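Local coordinates for protein PpBBE-like 1 D396N (Physcomitrella patens subsp. patens, PDB 6EO5) that is the single berberine bridge enzyme homolog of this moss, a bi-covalent flavoenzyme that oxidises cellobiose, at residues Y107-A118 and V208-H216; A36-E44 and P325-A333. All coordinates share one frame; numbering follows the deposited sequence.

Contact 1: Y107-A118 and V208-H216; sequences YNKAAKTAVVGA and VTQFTFRVH. With FAD (flavin-adenine dinucleotide), chain C.
Val116 and Phe213 meet because of their first torsions: with CG1 of Val116 anti to the backbone N (chi1 -177°), the other methyl, CG2, lies beside that nitrogen, and Phe213, its CG also on the backbone N side (chi1 -72°), presents a ring edge to it, Val116 CG2 to Phe213 CD2 measuring 3.7 Å. The same side of the sheet carries Ala114 and Phe211. Ala114 CB rests on Val215 CG1 at 3.8 Å, while the other methyl of Val215, CG2, reaches Tyr107 CE1. Helix 122-133 packs on Ala114, Val116 and Val215, and helix 147-153 on both phenylalanines, so this apolar face is buried between the sheet and the two helices.

Strands 113-117 and 208-214 run antiparallel, joined by the hydrogen-bonded pairs Ala114-Phe213 and Val116-Phe211. The ladder goes on at both ends, where Val215 N donates to Lys112 O (3.0 Å) and Ala118 N to Thr209 O (3.1 Å). Past the first of these, Arg214 bends back at chi2 and chi3 to set the edge of its guanidinium against Lys112 O, with NH1 making a weak bond. On the face opposite the phenylalanines, which Arg214 shares, Val115 CG1 touches the amide of Gln210, whose OE1 accepts from Gln104.

At the far end the ladder gives way to cofactor recognition. Val208 N donates to N1A of FAD (3.0 Å), and N6A of FAD donates almost straight to Val208 O (3.0 Å). One residue thus answers the N1A acceptor and N6A donor of the Watson-Crick edge through its main chain, while the valine side chain only packs beside the base.

Contact 2: A36-E44 and P325-A333; sequences ARLAYNLRE and PFTTNTFKA. With FAD (flavin-adenine dinucleotide), chain C.
The carboxamide of Asn41 lies flat on the phenyl ring of Phe331, the two planes only 3° apart and ND2 seated 3.3 Å above the ring plane, over its centre. From there the amide works at both ends. OD1 accepts from Phe331 N and from Arg43 N, which come from opposite faces of its plane, the second closing an Asx turn; ND2 donates to Phe331 O (3.0 Å) and also to Tyr83 O. Phe331 O is itself shared, since Arg43 NE reaches it at 3.0 Å from the opposite side of the carbonyl plane to ND2. With an alanine here, Phe331 N and Arg43 N would probably lose their shared acceptor, Phe331 O and Tyr83 O the ND2 donor, and the phenyl face the amide that lies on it.

Tyr40 stands beside this pair, its ring meeting Phe331 rim to rim with the planes at 60° and Tyr40 CE2 3.3 Å from Phe331 CE1. Its CG lies anti to the backbone N (chi1 178°), which sets the ring at the dimethylbenzene end of the flavin, its face turned to methyl C8M of FAD, 3.3 Å above the ring plane and over its centre. His81 also stacks on Tyr40, and a water bridges Tyr40 OH to Asn329 ND2, which also bonds to Ser398 OG. Beyond, the edge of Phe326 abuts the backbone at Tyr40 N, while Leu38 CD2 packs on Phe326 CD2.

Two backbone bonds, Asn329 N to Tyr40 O and Leu42 N to Asn329 O (2.9 Å), join the loop to the segment leading into strand 331-338. Arg43 pairs with Glu44 and Glu84, and Lys332 with Glu84 and Asp433, so acidic partners probably offset the nearness of two like charges. Hydrogen bonds and ion pairs thus fix the loop and hold the face of Tyr40 against the methyl-bearing rim of the flavin.

Contacts 1 and 2 serve the two ends of one cofactor. Contact 1 holds the adenine through the 208-216 strand, whereas contact 2 supports the isoalloxazine at its dimethylbenzene edge. The contacts themselves do not touch: their centres are 29 Å apart and their nearest atoms about 13 Å. In sequence, contact 1 is nested inside the long loop that 36-44 and 325-333 close. Contact 1 is a regular sheet pairing, contact 2 a loop joined to the entry of an edge strand of the seven-stranded sheet, and the extended FAD spans the distance between them.

Contact 1: Y107-A118 and V208-H216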
loop_
_atom_site.group_PDB
_atom_site.type_symbol
_atom_site.label_atom_id
_atom_site.label_comp_id
_atom_site.label_asym_id
_atom_site.label_seq_id
_atom_site.Cartn_x
_atom_site.Cartn_y
_atom_site.Cartn_z
ATOM N N TYR A 107 3.636 -21.446 -8.415
ATOM C CA TYR A 107 4.674 -21.430 -7.390
ATOM C C TYR A 107 5.812 -22.338 -7.836
ATOM O O TYR A 107 5.571 -23.465 -8.274
ATOM C CB TYR A 107 4.106 -21.883 -6.032
ATOM C CG TYR A 107 5.137 -22.251 -4.977
ATOM C CD1 TYR A 107 6.211 -21.415 -4.698
ATOM C CD2 TYR A 107 5.018 -23.431 -4.238
ATOM C CE1 TYR A 107 7.155 -21.753 -3.735
ATOM C CE2 TYR A 107 5.957 -23.774 -3.266
ATOM C CZ TYR A 107 7.019 -22.933 -3.020
ATOM O OH TYR A 107 7.959 -23.259 -2.069
ATOM N N ASN A 108 7.040 -21.844 -7.749
ATOM C CA ASN A 108 8.230 -22.624 -8.082
ATOM C C ASN A 108 8.977 -22.901 -6.780
ATOM O O ASN A 108 9.694 -22.033 -6.270
ATOM C CB ASN A 108 9.096 -21.883 -9.092
ATOM C CG ASN A 108 10.289 -22.698 -9.550
ATOM O OD1 ASN A 108 10.855 -23.488 -8.792
ATOM N ND2 ASN A 108 10.683 -22.506 -10.801
ATOM N N LYS A 109 8.821 -24.119 -6.253
ATOM C CA LYS A 109 9.364 -24.429 -4.934
ATOM C C LYS A 109 10.885 -24.386 -4.935
ATOM O O LYS A 109 11.501 -23.864 -3.995
ATOM C CB LYS A 109 8.874 -25.798 -4.466
ATOM C CG LYS A 109 9.407 -26.199 -3.096
ATOM C CD LYS A 109 9.007 -27.613 -2.721
ATOM C CE LYS A 109 9.702 -28.059 -1.443
ATOM N NZ LYS A 109 8.866 -29.028 -0.672
ATOM N N ALA A 110 11.507 -24.929 -5.981
ATOM C CA ALA A 110 12.963 -24.974 -6.016
ATOM C C ALA A 110 13.556 -23.578 -6.145
ATOM O O ALA A 110 14.588 -23.278 -5.534
ATOM C CB ALA A 110 13.432 -25.866 -7.159
ATOM N N ALA A 111 12.915 -22.709 -6.931
ATOM C CA ALA A 111 13.425 -21.364 -7.165
ATOM C C ALA A 111 12.983 -20.366 -6.105
ATOM O O ALA A 111 13.563 -19.276 -6.037
ATOM C CB ALA A 111 12.991 -20.859 -8.545
ATOM N N LYS A 112 11.990 -20.725 -5.281
ATOM C CA LYS A 112 11.426 -19.845 -4.256
ATOM C C LYS A 112 10.849 -18.580 -4.891
ATOM O O LYS A 112 11.082 -17.458 -4.435
ATOM C CB LYS A 112 12.461 -19.509 -3.177
ATOM C CG LYS A 112 12.698 -20.613 -2.176
ATOM C CD LYS A 112 14.141 -20.574 -1.656
ATOM C CE LYS A 112 14.484 -21.806 -0.791
ATOM N NZ LYS A 112 14.281 -23.128 -1.495
ATOM N N THR A 113 10.102 -18.771 -5.975
ATOM C CA THR A 113 9.442 -17.681 -6.674
ATOM C C THR A 113 7.997 -18.069 -6.961
ATOM O O THR A 113 7.620 -19.242 -6.878
ATOM C CB THR A 113 10.149 -17.319 -7.994
ATOM O OG1 THR A 113 9.841 -18.300 -8.998
ATOM C CG2 THR A 113 11.656 -17.263 -7.796
ATOM N N ALA A 114 7.186 -17.064 -7.290
ATOM C CA ALA A 114 5.809 -17.293 -7.694
ATOM C C ALA A 114 5.447 -16.274 -8.761
ATOM O O ALA A 114 6.014 -15.178 -8.804
ATOM C CB ALA A 114 4.838 -17.202 -6.509
ATOM N N VAL A 115 4.509 -16.646 -9.630
ATOM C CA VAL A 115 3.984 -15.754 -10.657
ATOM C C VAL A 115 2.587 -15.335 -10.230
ATOM O O VAL A 115 1.740 -16.189 -9.944
ATOM C CB VAL A 115 3.955 -16.420 -12.039
ATOM C CG1 VAL A 115 3.220 -15.526 -13.024
ATOM C CG2 VAL A 115 5.359 -16.695 -12.514
ATOM N N VAL A 116 2.347 -14.025 -10.177
ATOM C CA VAL A 116 1.076 -13.471 -9.717
ATOM C C VAL A 116 0.563 -12.501 -10.770
ATOM O O VAL A 116 1.306 -11.627 -11.227
ATOM C CB VAL A 116 1.223 -12.771 -8.352
ATOM C CG1 VAL A 116 -0.108 -12.266 -7.856
ATOM C CG2 VAL A 116 1.821 -13.723 -7.348
ATOM N N GLY A 117 -0.698 -12.665 -11.166
ATOM C CA GLY A 117 -1.309 -11.732 -12.094
ATOM C C GLY A 117 -1.764 -10.453 -11.412
ATOM O O GLY A 117 -2.125 -10.446 -10.240
ATOM N N ALA A 118 -1.776 -9.355 -12.175
ATOM C CA ALA A 118 -1.961 -8.029 -11.596
ATOM C C ALA A 118 -3.367 -7.801 -11.047
ATOM O O ALA A 118 -3.644 -6.738 -10.477
ATOM C CB ALA A 118 -1.628 -6.954 -12.626
ATOM N N VAL A 208 0.978 -2.963 -15.872
ATOM C CA VAL A 208 1.577 -4.233 -15.475
ATOM C C VAL A 208 0.526 -5.328 -15.572
ATOM O O VAL A 208 -0.592 -5.185 -15.061
ATOM C CB VAL A 208 2.161 -4.144 -14.056
ATOM C CG1 VAL A 208 2.610 -5.533 -13.574
ATOM C CG2 VAL A 208 3.330 -3.174 -14.022
ATOM N N THR A 209 0.871 -6.423 -16.248
ATOM C CA THR A 209 -0.046 -7.548 -16.385
ATOM C C THR A 209 0.279 -8.703 -15.452
ATOM O O THR A 209 -0.639 -9.417 -15.034
ATOM C CB THR A 209 -0.062 -8.062 -17.827
ATOM O OG1 THR A 209 1.282 -8.334 -18.244
ATOM C CG2 THR A 209 -0.698 -7.030 -18.748
ATOM N N GLN A 210 1.550 -8.905 -15.103
ATOM C CA GLN A 210 1.864 -9.918 -14.110
ATOM C C GLN A 210 3.148 -9.568 -13.369
ATOM O O GLN A 210 4.002 -8.823 -13.862
ATOM C CB GLN A 210 1.966 -11.312 -14.736
ATOM C CG GLN A 210 3.194 -11.567 -15.581
ATOM C CD GLN A 210 3.389 -13.051 -15.836
ATOM O OE1 GLN A 210 2.420 -13.817 -15.876
ATOM N NE2 GLN A 210 4.644 -13.468 -15.987
ATOM N N PHE A 211 3.256 -10.119 -12.163
ATOM C CA PHE A 211 4.422 -10.009 -11.305
ATOM C C PHE A 211 5.085 -11.372 -11.132
ATOM O O PHE A 211 4.422 -12.414 -11.158
ATOM C CB PHE A 211 4.042 -9.499 -9.915
ATOM C CG PHE A 211 3.603 -8.084 -9.876
ATOM C CD1 PHE A 211 4.529 -7.072 -9.680
ATOM C CD2 PHE A 211 2.264 -7.757 -9.990
ATOM C CE1 PHE A 211 4.138 -5.757 -9.628
ATOM C CE2 PHE A 211 1.854 -6.430 -9.937
ATOM C CZ PHE A 211 2.795 -5.429 -9.754
ATOM N N THR A 212 6.395 -11.358 -10.910
ATOM C CA THR A 212 7.111 -12.519 -10.396
ATOM C C THR A 212 7.763 -12.125 -9.081
ATOM O O THR A 212 8.620 -11.233 -9.060
ATOM C CB THR A 212 8.168 -13.030 -11.375
ATOM O OG1 THR A 212 7.537 -13.393 -12.606
ATOM C CG2 THR A 212 8.843 -14.250 -10.799
ATOM N N PHE A 213 7.368 -12.802 -7.999
ATOM C CA PHE A 213 7.782 -12.473 -6.640
ATOM C C PHE A 213 8.753 -13.504 -6.086
ATOM O O PHE A 213 8.601 -14.704 -6.321
ATOM C CB PHE A 213 6.580 -12.386 -5.697
ATOM C CG PHE A 213 5.733 -11.174 -5.907
ATOM C CD1 PHE A 213 6.198 -9.922 -5.526
ATOM C CD2 PHE A 213 4.475 -11.279 -6.479
ATOM C CE1 PHE A 213 5.428 -8.794 -5.704
ATOM C CE2 PHE A 213 3.693 -10.154 -6.663
ATOM C CZ PHE A 213 4.171 -8.906 -6.274
ATOM N N ARG A 214 9.753 -13.017 -5.355
ATOM C CA ARG A 214 10.475 -13.851 -4.404
ATOM C C ARG A 214 9.540 -14.173 -3.243
ATOM O O ARG A 214 8.858 -13.280 -2.728
ATOM C CB ARG A 214 11.723 -13.123 -3.903
ATOM C CG ARG A 214 12.464 -13.832 -2.793
ATOM C CD ARG A 214 13.229 -15.037 -3.352
ATOM N NE ARG A 214 14.252 -14.620 -4.318
ATOM C CZ ARG A 214 14.651 -15.353 -5.355
ATOM N NH1 ARG A 214 14.095 -16.540 -5.575
ATOM N NH2 ARG A 214 15.590 -14.894 -6.179
ATOM N N VAL A 215 9.465 -15.447 -2.857
ATOM C CA VAL A 215 8.576 -15.873 -1.780
ATOM C C VAL A 215 9.418 -16.392 -0.620
ATOM O O VAL A 215 10.616 -16.640 -0.756
ATOM C CB VAL A 215 7.540 -16.916 -2.241
ATOM C CG1 VAL A 215 6.657 -16.326 -3.341
ATOM C CG2 VAL A 215 8.216 -18.207 -2.699
ATOM N N HIS A 216 8.778 -16.524 0.548
ATOM C CA HIS A 216 9.471 -16.836 1.797
ATOM C C HIS A 216 8.734 -17.902 2.601
ATOM O O HIS A 216 7.504 -17.865 2.718
ATOM C CB HIS A 216 9.652 -15.584 2.657
ATOM C CG HIS A 216 10.306 -14.456 1.926
ATOM N ND1 HIS A 216 11.659 -14.203 2.001
ATOM C CD2 HIS A 216 9.797 -13.529 1.077
ATOM C CE1 HIS A 216 11.952 -13.161 1.244
ATOM N NE2 HIS A 216 10.840 -12.735 0.670
HETATM P PA FAD C . -5.622 0.840 -6.980
HETATM O O1A FAD C . -6.488 2.037 -6.616
HETATM O O2A FAD C . -6.326 -0.094 -7.930
HETATM O O5B FAD C . -4.166 1.242 -7.550
HETATM C C5B FAD C . -3.425 2.310 -7.000
HETATM C C4B FAD C . -2.533 2.952 -8.058
HETATM O O4B FAD C . -1.780 1.959 -8.729
HETATM C C3B FAD C . -3.338 3.677 -9.122
HETATM O O3B FAD C . -2.577 4.767 -9.592
HETATM C C2B FAD C . -3.447 2.648 -10.216
HETATM O O2B FAD C . -3.658 3.240 -11.473
HETATM C C1B FAD C . -2.107 1.931 -10.110
HETATM N N9A FAD C . -2.239 0.559 -10.648
HETATM C C8A FAD C . -3.168 -0.385 -10.277
HETATM N N7A FAD C . -2.974 -1.500 -11.014
HETATM C C5A FAD C . -1.940 -1.284 -11.854
HETATM C C6A FAD C . -1.345 -2.079 -12.816
HETATM N N6A FAD C . -1.801 -3.309 -13.028
HETATM N N1A FAD C . -0.281 -1.591 -13.542
HETATM C C2A FAD C . 0.171 -0.311 -13.316
HETATM N N3A FAD C . -0.427 0.484 -12.362
HETATM C C4A FAD C . -1.471 0.004 -11.643
HETATM N N1 FAD C . -0.555 -0.089 2.421
HETATM C C2 FAD C . 0.499 -0.814 2.988
HETATM O O2 FAD C . 1.683 -0.688 2.609
HETATM N N3 FAD C . 0.220 -1.719 3.999
HETATM C C4 FAD C . -1.072 -1.897 4.446
HETATM O O4 FAD C . -1.292 -2.715 5.334
HETATM C C4X FAD C . -2.117 -1.176 3.887
HETATM N N5 FAD C . -3.411 -1.395 4.308
HETATM C C5X FAD C . -4.469 -0.931 3.550
HETATM C C6 FAD C . -5.768 -1.276 3.908
HETATM C C7 FAD C . -6.875 -0.940 3.113
HETATM C C7M FAD C . -8.270 -1.350 3.528
HETATM C C8 FAD C . -6.656 -0.130 1.979
HETATM C C8M FAD C . -7.813 0.373 1.137
HETATM C C9 FAD C . -5.344 0.287 1.684
HETATM C C9A FAD C . -4.232 -0.118 2.444
HETATM N N10 FAD C . -2.922 0.315 2.198
HETATM C C10 FAD C . -1.861 -0.297 2.838
HETATM C "C1'" FAD C . -2.596 1.218 1.056
HETATM C "C2'" FAD C . -2.337 0.373 -0.188
HETATM O "O2'" FAD C . -1.054 -0.209 -0.198
HETATM C "C3'" FAD C . -2.483 1.255 -1.407
HETATM O "O3'" FAD C . -3.795 1.763 -1.366
HETATM C "C4'" FAD C . -2.218 0.449 -2.675
HETATM O "O4'" FAD C . -1.663 1.310 -3.650
HETATM C "C5'" FAD C . -3.500 -0.218 -3.170
HETATM O "O5'" FAD C . -3.344 -0.876 -4.411
HETATM P P FAD C . -4.674 -1.273 -5.240
HETATM O O1P FAD C . -4.285 -2.088 -6.451
HETATM O O2P FAD C . -5.727 -1.950 -4.404
HETATM O O3P FAD C . -5.326 0.165 -5.552
#

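Contact 2: A36-E44 and P325-A333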
loop_
_atom_site.group_PDB
_atom_site.type_symbol
_atom_site.label_atom_id
_atom_site.label_comp_id
_atom_site.label_asym_id
_atom_site.label_seq_id
_atom_site.Cartn_x
_atom_site.Cartn_y
_atom_site.Cartn_z
ATOM N N ALA A 36 -19.496 -0.772 -11.242
ATOM C CA ALA A 36 -18.057 -0.740 -11.449
ATOM C C ALA A 36 -17.411 0.479 -10.805
ATOM O O ALA A 36 -16.195 0.479 -10.588
ATOM C CB ALA A 36 -17.730 -0.772 -12.944
ATOM N N ARG A 37 -18.195 1.513 -10.488
ATOM C CA ARG A 37 -17.638 2.723 -9.898
ATOM C C ARG A 37 -17.177 2.528 -8.460
ATOM O O ARG A 37 -16.554 3.441 -7.905
ATOM C CB ARG A 37 -18.662 3.842 -9.952
ATOM C CG ARG A 37 -19.095 4.167 -11.350
ATOM C CD ARG A 37 -20.104 5.283 -11.360
ATOM N NE ARG A 37 -19.481 6.563 -11.055
ATOM C CZ ARG A 37 -20.064 7.733 -11.267
ATOM N NH1 ARG A 37 -21.282 7.765 -11.791
ATOM N NH2 ARG A 37 -19.431 8.864 -10.968
ATOM N N LEU A 38 -17.466 1.379 -7.854
ATOM C CA LEU A 38 -17.081 1.130 -6.475
ATOM C C LEU A 38 -15.590 1.356 -6.286
ATOM O O LEU A 38 -14.770 0.864 -7.064
ATOM C CB LEU A 38 -17.449 -0.298 -6.076
ATOM C CG LEU A 38 -17.282 -0.665 -4.597
ATOM C CD1 LEU A 38 -18.386 -0.046 -3.752
ATOM C CD2 LEU A 38 -17.208 -2.187 -4.403
ATOM N N ALA A 39 -15.250 2.125 -5.258
ATOM C CA ALA A 39 -13.876 2.409 -4.890
ATOM C C ALA A 39 -13.800 2.427 -3.370
ATOM O O ALA A 39 -14.803 2.654 -2.682
ATOM C CB ALA A 39 -13.387 3.750 -5.467
ATOM N N TYR A 40 -12.598 2.188 -2.842
ATOM C CA TYR A 40 -12.451 2.182 -1.389
ATOM C C TYR A 40 -12.775 3.552 -0.796
ATOM O O TYR A 40 -13.533 3.659 0.173
ATOM C CB TYR A 40 -11.045 1.735 -0.985
ATOM C CG TYR A 40 -10.900 1.784 0.508
ATOM C CD1 TYR A 40 -11.524 0.827 1.311
ATOM C CD2 TYR A 40 -10.187 2.806 1.126
ATOM C CE1 TYR A 40 -11.421 0.871 2.682
ATOM C CE2 TYR A 40 -10.082 2.861 2.487
ATOM C CZ TYR A 40 -10.700 1.889 3.266
ATOM O OH TYR A 40 -10.593 1.943 4.638
ATOM N N ASN A 41 -12.204 4.613 -1.354
ATOM C CA ASN A 41 -12.527 5.966 -0.922
ATOM C C ASN A 41 -13.661 6.473 -1.800
ATOM O O ASN A 41 -13.537 6.485 -3.027
ATOM C CB ASN A 41 -11.305 6.880 -1.011
ATOM C CG ASN A 41 -11.426 8.115 -0.130
ATOM O OD1 ASN A 41 -12.508 8.452 0.367
ATOM N ND2 ASN A 41 -10.304 8.808 0.061
ATOM N N LEU A 42 -14.776 6.852 -1.183
ATOM C CA LEU A 42 -15.916 7.371 -1.928
ATOM C C LEU A 42 -15.916 8.894 -2.004
ATOM O O LEU A 42 -16.912 9.479 -2.442
ATOM C CB LEU A 42 -17.240 6.875 -1.324
ATOM C CG LEU A 42 -17.534 5.367 -1.236
ATOM C CD1 LEU A 42 -18.842 5.141 -0.519
ATOM C CD2 LEU A 42 -17.546 4.646 -2.593
ATOM N N ARG A 43 -14.825 9.551 -1.597
ATOM C CA ARG A 43 -14.841 11.008 -1.555
ATOM C C ARG A 43 -14.912 11.606 -2.956
ATOM O O ARG A 43 -15.677 12.546 -3.193
ATOM C CB ARG A 43 -13.625 11.538 -0.804
ATOM C CG ARG A 43 -13.361 13.011 -1.106
ATOM C CD ARG A 43 -12.474 13.673 -0.102
ATOM N NE ARG A 43 -11.163 13.040 -0.017
ATOM C CZ ARG A 43 -10.204 13.189 -0.926
ATOM N NH1 ARG A 43 -10.428 13.928 -1.998
ATOM N NH2 ARG A 43 -9.035 12.588 -0.764
ATOM N N GLU A 44 -14.137 11.082 -3.899
ATOM C CA GLU A 44 -14.076 11.634 -5.256
ATOM C C GLU A 44 -14.695 10.636 -6.228
ATOM O O GLU A 44 -14.001 9.784 -6.780
ATOM C CB GLU A 44 -12.640 11.944 -5.668
ATOM C CG GLU A 44 -11.924 12.936 -4.791
ATOM C CD GLU A 44 -12.575 14.290 -4.814
ATOM O OE1 GLU A 44 -13.101 14.686 -5.882
ATOM O OE2 GLU A 44 -12.564 14.957 -3.760
ATOM N N PRO A 325 -15.459 -9.241 2.596
ATOM C CA PRO A 325 -16.344 -8.188 2.061
ATOM C C PRO A 325 -15.586 -6.894 1.791
ATOM O O PRO A 325 -14.848 -6.402 2.646
ATOM C CB PRO A 325 -17.378 -7.996 3.178
ATOM C CG PRO A 325 -17.302 -9.253 4.009
ATOM C CD PRO A 325 -15.901 -9.773 3.896
ATOM N N PHE A 326 -15.779 -6.333 0.591
ATOM C CA PHE A 326 -15.210 -5.021 0.288
ATOM C C PHE A 326 -15.994 -3.939 1.022
ATOM O O PHE A 326 -17.206 -3.798 0.826
ATOM C CB PHE A 326 -15.219 -4.748 -1.216
ATOM C CG PHE A 326 -14.344 -3.590 -1.624
ATOM C CD1 PHE A 326 -12.996 -3.779 -1.874
ATOM C CD2 PHE A 326 -14.866 -2.309 -1.747
ATOM C CE1 PHE A 326 -12.174 -2.717 -2.250
ATOM C CE2 PHE A 326 -14.053 -1.249 -2.122
ATOM C CZ PHE A 326 -12.700 -1.460 -2.372
ATOM N N THR A 327 -15.311 -3.174 1.864
ATOM C CA THR A 327 -15.924 -2.064 2.578
ATOM C C THR A 327 -15.352 -0.754 2.061
ATOM O O THR A 327 -14.274 -0.719 1.462
ATOM C CB THR A 327 -15.693 -2.182 4.086
ATOM O OG1 THR A 327 -14.289 -2.123 4.350
ATOM C CG2 THR A 327 -16.224 -3.506 4.599
ATOM N N THR A 328 -16.091 0.329 2.294
ATOM C CA THR A 328 -15.725 1.647 1.796
ATOM C C THR A 328 -15.716 2.658 2.938
ATOM O O THR A 328 -16.242 2.407 4.022
ATOM C CB THR A 328 -16.684 2.105 0.690
ATOM O OG1 THR A 328 -18.026 2.072 1.181
ATOM C CG2 THR A 328 -16.583 1.190 -0.510
ATOM N N ASN A 329 -15.109 3.812 2.674
ATOM C CA ASN A 329 -15.005 4.908 3.627
ATOM C C ASN A 329 -14.969 6.210 2.826
ATOM O O ASN A 329 -14.854 6.192 1.598
ATOM C CB ASN A 329 -13.761 4.725 4.512
ATOM C CG ASN A 329 -13.723 5.675 5.705
ATOM O OD1 ASN A 329 -14.738 6.264 6.084
ATOM N ND2 ASN A 329 -12.543 5.813 6.310
ATOM N N THR A 330 -15.094 7.344 3.519
ATOM C CA THR A 330 -14.920 8.665 2.905
ATOM C C THR A 330 -13.979 9.480 3.775
ATOM O O THR A 330 -14.301 9.764 4.934
ATOM C CB THR A 330 -16.248 9.405 2.736
ATOM O OG1 THR A 330 -17.111 8.623 1.910
ATOM C CG2 THR A 330 -16.019 10.755 2.077
ATOM N N PHE A 331 -12.828 9.867 3.223
ATOM C CA PHE A 331 -11.746 10.298 4.093
ATOM C C PHE A 331 -10.713 11.096 3.321
ATOM O O PHE A 331 -10.632 11.028 2.092
ATOM C CB PHE A 331 -11.072 9.091 4.781
ATOM C CG PHE A 331 -10.427 8.101 3.824
ATOM C CD1 PHE A 331 -11.155 7.041 3.303
ATOM C CD2 PHE A 331 -9.082 8.205 3.485
ATOM C CE1 PHE A 331 -10.559 6.118 2.437
ATOM C CE2 PHE A 331 -8.473 7.284 2.619
ATOM C CZ PHE A 331 -9.215 6.246 2.092
ATOM N N LYS A 332 -9.922 11.853 4.073
ATOM C CA LYS A 332 -8.658 12.402 3.609
ATOM C C LYS A 332 -7.539 11.763 4.426
ATOM O O LYS A 332 -7.636 11.676 5.656
ATOM C CB LYS A 332 -8.636 13.923 3.741
ATOM C CG LYS A 332 -7.287 14.560 3.463
ATOM C CD LYS A 332 -6.887 14.420 2.010
ATOM C CE LYS A 332 -5.511 15.007 1.799
ATOM N NZ LYS A 332 -4.996 14.710 0.446
ATOM N N ALA A 333 -6.496 11.292 3.744
ATOM C CA ALA A 333 -5.348 10.671 4.393
ATOM C C ALA A 333 -4.063 11.424 4.044
ATOM O O ALA A 333 -3.908 11.943 2.933
ATOM C CB ALA A 333 -5.222 9.195 3.995
HETATM P PA FAD C . -5.622 0.840 -6.980
HETATM O O1A FAD C . -6.488 2.037 -6.616
HETATM O O2A FAD C . -6.326 -0.094 -7.930
HETATM O O5B FAD C . -4.166 1.242 -7.550
HETATM C C5B FAD C . -3.425 2.310 -7.000
HETATM C C4B FAD C . -2.533 2.952 -8.058
HETATM O O4B FAD C . -1.780 1.959 -8.729
HETATM C C3B FAD C . -3.338 3.677 -9.122
HETATM O O3B FAD C . -2.577 4.767 -9.592
HETATM C C2B FAD C . -3.447 2.648 -10.216
HETATM O O2B FAD C . -3.658 3.240 -11.473
HETATM C C1B FAD C . -2.107 1.931 -10.110
HETATM N N9A FAD C . -2.239 0.559 -10.648
HETATM C C8A FAD C . -3.168 -0.385 -10.277
HETATM N N7A FAD C . -2.974 -1.500 -11.014
HETATM C C5A FAD C . -1.940 -1.284 -11.854
HETATM C C6A FAD C . -1.345 -2.079 -12.816
HETATM N N6A FAD C . -1.801 -3.309 -13.028
HETATM N N1A FAD C . -0.281 -1.591 -13.542
HETATM C C2A FAD C . 0.171 -0.311 -13.316
HETATM N N3A FAD C . -0.427 0.484 -12.362
HETATM C C4A FAD C . -1.471 0.004 -11.643
HETATM N N1 FAD C . -0.555 -0.089 2.421
HETATM C C2 FAD C . 0.499 -0.814 2.988
HETATM O O2 FAD C . 1.683 -0.688 2.609
HETATM N N3 FAD C . 0.220 -1.719 3.999
HETATM C C4 FAD C . -1.072 -1.897 4.446
HETATM O O4 FAD C . -1.292 -2.715 5.334
HETATM C C4X FAD C . -2.117 -1.176 3.887
HETATM N N5 FAD C . -3.411 -1.395 4.308
HETATM C C5X FAD C . -4.469 -0.931 3.550
HETATM C C6 FAD C . -5.768 -1.276 3.908
HETATM C C7 FAD C . -6.875 -0.940 3.113
HETATM C C7M FAD C . -8.270 -1.350 3.528
HETATM C C8 FAD C . -6.656 -0.130 1.979
HETATM C C8M FAD C . -7.813 0.373 1.137
HETATM C C9 FAD C . -5.344 0.287 1.684
HETATM C C9A FAD C . -4.232 -0.118 2.444
HETATM N N10 FAD C . -2.922 0.315 2.198
HETATM C C10 FAD C . -1.861 -0.297 2.838
HETATM C "C1'" FAD C . -2.596 1.218 1.056
HETATM C "C2'" FAD C . -2.337 0.373 -0.188
HETATM O "O2'" FAD C . -1.054 -0.209 -0.198
HETATM C "C3'" FAD C . -2.483 1.255 -1.407
HETATM O "O3'" FAD C . -3.795 1.763 -1.366
HETATM C "C4'" FAD C . -2.218 0.449 -2.675
HETATM O "O4'" FAD C . -1.663 1.310 -3.650
HETATM C "C5'" FAD C . -3.500 -0.218 -3.170
HETATM O "O5'" FAD C . -3.344 -0.876 -4.411
HETATM P P FAD C . -4.674 -1.273 -5.240
HETATM O O1P FAD C . -4.285 -2.088 -6.451
HETATM O O2P FAD C . -5.727 -1.950 -4.404
HETATM O O3P FAD C . -5.326 0.165 -5.552
HETATM O O HOH W 1 -10.367 4.057 6.194
HETATM O O HOH W 2 -7.391 10.798 0.869
#